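Local coordinates for 150aa long hypothetical histidine triad nucleotide-binding protein (Sulfolobus tokodaii, PDB 2EO4) that binds a zinc ion and, as a histidine triad (HIT) family member, probably hydrolyses nucleotide substrates, perhaps adenylyl sulfate, at residues Y125-L128 / Q129-R133. Sequence-based numbering, arbitrary orientation.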
ATOM      1  N   TYR A 125      18.632  -8.835 -13.508  1.00 29.37           N
ATOM      2  CA  TYR A 125      17.260  -9.286 -13.727  1.00 29.82           C
ATOM      3  C   TYR A 125      17.137 -10.803 -13.774  1.00 31.13           C
ATOM      4  O   TYR A 125      16.190 -11.373 -13.234  1.00 29.03           O
ATOM      5  CB  TYR A 125      16.715  -8.685 -15.024  1.00 29.05           C
ATOM      6  CG  TYR A 125      16.760  -7.174 -15.042  1.00 29.52           C
ATOM      7  CD1 TYR A 125      15.782  -6.418 -14.396  1.00 27.07           C
ATOM      8  CD2 TYR A 125      17.816  -6.501 -15.656  1.00 29.03           C
ATOM      9  CE1 TYR A 125      15.860  -5.023 -14.357  1.00 27.90           C
ATOM     10  CE2 TYR A 125      17.905  -5.113 -15.623  1.00 29.33           C
ATOM     11  CZ  TYR A 125      16.928  -4.381 -14.971  1.00 28.54           C
ATOM     12  OH  TYR A 125      17.033  -3.010 -14.916  1.00 28.70           O
ATOM     13  N   GLU A 126      18.095 -11.456 -14.418  1.00 31.32           N
ATOM     14  CA  GLU A 126      18.053 -12.906 -14.528  1.00 33.06           C
ATOM     15  C   GLU A 126      18.207 -13.574 -13.164  1.00 31.73           C
ATOM     16  O   GLU A 126      17.452 -14.484 -12.825  1.00 32.93           O
ATOM     17  CB  GLU A 126      19.143 -13.385 -15.492  1.00 35.06           C
ATOM     18  CG  GLU A 126      19.044 -12.739 -16.866  1.00 40.04           C
ATOM     19  CD  GLU A 126      20.094 -13.246 -17.832  1.00 44.09           C
ATOM     20  OE1 GLU A 126      21.278 -13.314 -17.438  1.00 45.17           O
ATOM     21  OE2 GLU A 126      19.735 -13.564 -18.987  1.00 46.31           O
ATOM     22  N   LEU A 127      19.169 -13.111 -12.375  1.00 30.59           N
ATOM     23  CA  LEU A 127      19.400 -13.684 -11.055  1.00 30.44           C
ATOM     24  C   LEU A 127      18.256 -13.413 -10.082  1.00 30.05           C
ATOM     25  O   LEU A 127      17.770 -14.327  -9.413  1.00 28.88           O
ATOM     26  CB  LEU A 127      20.702 -13.149 -10.461  1.00 31.42           C
ATOM     27  CG  LEU A 127      21.033 -13.664  -9.058  1.00 32.14           C
ATOM     28  CD1 LEU A 127      21.120 -15.185  -9.074  1.00 35.53           C
ATOM     29  CD2 LEU A 127      22.339 -13.055  -8.583  1.00 34.98           C
ATOM     30  N   LEU A 128      17.830 -12.158  -9.993  1.00 28.15           N
ATOM     31  CA  LEU A 128      16.745 -11.805  -9.084  1.00 28.17           C
ATOM     32  C   LEU A 128      15.470 -12.567  -9.403  1.00 26.28           C
ATOM     33  O   LEU A 128      14.779 -13.036  -8.500  1.00 28.55           O
ATOM     34  CB  LEU A 128      16.476 -10.297  -9.129  1.00 28.57           C
ATOM     35  CG  LEU A 128      17.234  -9.458  -8.099  1.00 29.35           C
ATOM     36  CD1 LEU A 128      16.780  -9.855  -6.698  1.00 29.87           C
ATOM     37  CD2 LEU A 128      18.734  -9.662  -8.256  1.00 30.71           C
ATOM     38  N   GLN A 129      15.158 -12.687 -10.688  1.00 26.84           N
ATOM     39  CA  GLN A 129      13.963 -13.404 -11.111  1.00 26.80           C
ATOM     40  C   GLN A 129      14.025 -14.856 -10.640  1.00 27.35           C
ATOM     41  O   GLN A 129      13.078 -15.377 -10.059  1.00 26.79           O
ATOM     42  CB  GLN A 129      13.843 -13.376 -12.633  1.00 29.18           C
ATOM     43  CG  GLN A 129      12.701 -14.220 -13.180  1.00 32.04           C
ATOM     44  CD  GLN A 129      12.723 -14.321 -14.689  1.00 33.75           C
ATOM     45  OE1 GLN A 129      13.716 -14.750 -15.279  1.00 38.10           O
ATOM     46  NE2 GLN A 129      11.626 -13.933 -15.326  1.00 31.90           N
ATOM     47  N   LYS A 130      15.158 -15.500 -10.894  1.00 28.20           N
ATOM     48  CA  LYS A 130      15.338 -16.896 -10.517  1.00 28.10           C
ATOM     49  C   LYS A 130      15.275 -17.151  -9.008  1.00 27.66           C
ATOM     50  O   LYS A 130      14.602 -18.084  -8.566  1.00 28.57           O
ATOM     51  CB  LYS A 130      16.655 -17.415 -11.111  1.00 29.01           C
ATOM     52  CG  LYS A 130      16.666 -17.397 -12.641  1.00 28.70           C
ATOM     53  CD  LYS A 130      18.054 -17.673 -13.219  1.00 28.86           C
ATOM     54  CE  LYS A 130      18.079 -17.472 -14.731  1.00 28.50           C
ATOM     55  NZ  LYS A 130      17.165 -18.397 -15.459  1.00 31.31           N
ATOM     56  N   ILE A 131      15.954 -16.333  -8.208  1.00 28.38           N
ATOM     57  CA  ILE A 131      15.926 -16.544  -6.766  1.00 28.74           C
ATOM     58  C   ILE A 131      14.564 -16.217  -6.156  1.00 27.91           C
ATOM     59  O   ILE A 131      14.114 -16.897  -5.236  1.00 26.71           O
ATOM     60  CB  ILE A 131      17.007 -15.716  -6.039  1.00 31.75           C
ATOM     61  CG1 ILE A 131      16.798 -14.228  -6.306  1.00 33.71           C
ATOM     62  CG2 ILE A 131      18.390 -16.157  -6.493  1.00 34.48           C
ATOM     63  CD1 ILE A 131      17.714 -13.349  -5.499  1.00 37.33           C
ATOM     64  N   ILE A 132      13.906 -15.176  -6.660  1.00 27.22           N
ATOM     65  CA  ILE A 132      12.593 -14.821  -6.135  1.00 25.98           C
ATOM     66  C   ILE A 132      11.580 -15.909  -6.484  1.00 25.25           C
ATOM     67  O   ILE A 132      10.762 -16.291  -5.648  1.00 25.69           O
ATOM     68  CB  ILE A 132      12.110 -13.452  -6.680  1.00 25.59           C
ATOM     69  CG1 ILE A 132      13.014 -12.341  -6.141  1.00 26.25           C
ATOM     70  CG2 ILE A 132      10.657 -13.209  -6.264  1.00 24.98           C
ATOM     71  CD1 ILE A 132      12.760 -10.962  -6.761  1.00 25.83           C
ATOM     72  N   ARG A 133      11.634 -16.415  -7.711  1.00 25.13           N
ATOM     73  CA  ARG A 133      10.716 -17.473  -8.117  1.00 25.98           C
ATOM     74  C   ARG A 133      10.917 -18.683  -7.208  1.00 26.29           C
ATOM     75  O   ARG A 133       9.954 -19.283  -6.734  1.00 25.94           O
ATOM     76  CB  ARG A 133      10.954 -17.869  -9.576  1.00 26.16           C
ATOM     77  CG  ARG A 133      10.282 -16.946 -10.591  1.00 30.25           C
ATOM     78  CD  ARG A 133      10.614 -17.360 -12.017  1.00 32.63           C
ATOM     79  NE  ARG A 133       9.770 -16.691 -13.002  1.00 36.06           N
ATOM     80  CZ  ARG A 133       9.851 -16.896 -14.313  1.00 38.06           C
ATOM     81  NH1 ARG A 133      10.744 -17.751 -14.795  1.00 38.49           N
ATOM     82  NH2 ARG A 133       9.031 -16.262 -15.144  1.00 38.20           N
TER
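Four i to i+4 backbone hydrogen bonds join Tyr-125 through Leu-128 to Gln-129 through Ile-132 in one continuous alpha helix, residues 122-143, the straightest running from Ile-131 N to Leu-127 O (3.0 Å, N-H...O angle 170°). This amphipathic helix packs against strands 15-18 and 22-26, at one side of the HIT-fold antiparallel sheet, and against helix 52-72, well away from the zinc site. Its inward face carries Leu-128 and Ile-132, whose branched apolar side chains suit a buried place: Leu-128 CD1 passes Ile-132 CD1 at 4.2 Å, and both residues rest on Leu-26. Ile-131 widens the apolar patch by using two branches. Its CD1 lies beside Leu-128 CD1 at 3.8 Å, the two side chains pointing the same way, while its CG2 meets Leu-127 CD1 at 3.9 Å. With chi1 at 60°, CG1 sits between the backbone N and carbonyl carbon, which brings CD1 alongside Leu-128. Cut back to an alanine, Ile-131 would lose both branches, which would probably leave Leu-127 CD1 without its methyl partner here, take one of two from Leu-128 CD1, and open a gap beside Phe-111. Gln-129 gives its amide NE2 to Phe-15 O, being long enough to reach this carbonyl of strand 15-18 from the helix flank. On the exposed side the long, flexible Lys-130 suits solvent; its aliphatic stem runs over the Glu-126 carbonyl, CG coming to 3.0 Å from Glu-126 O.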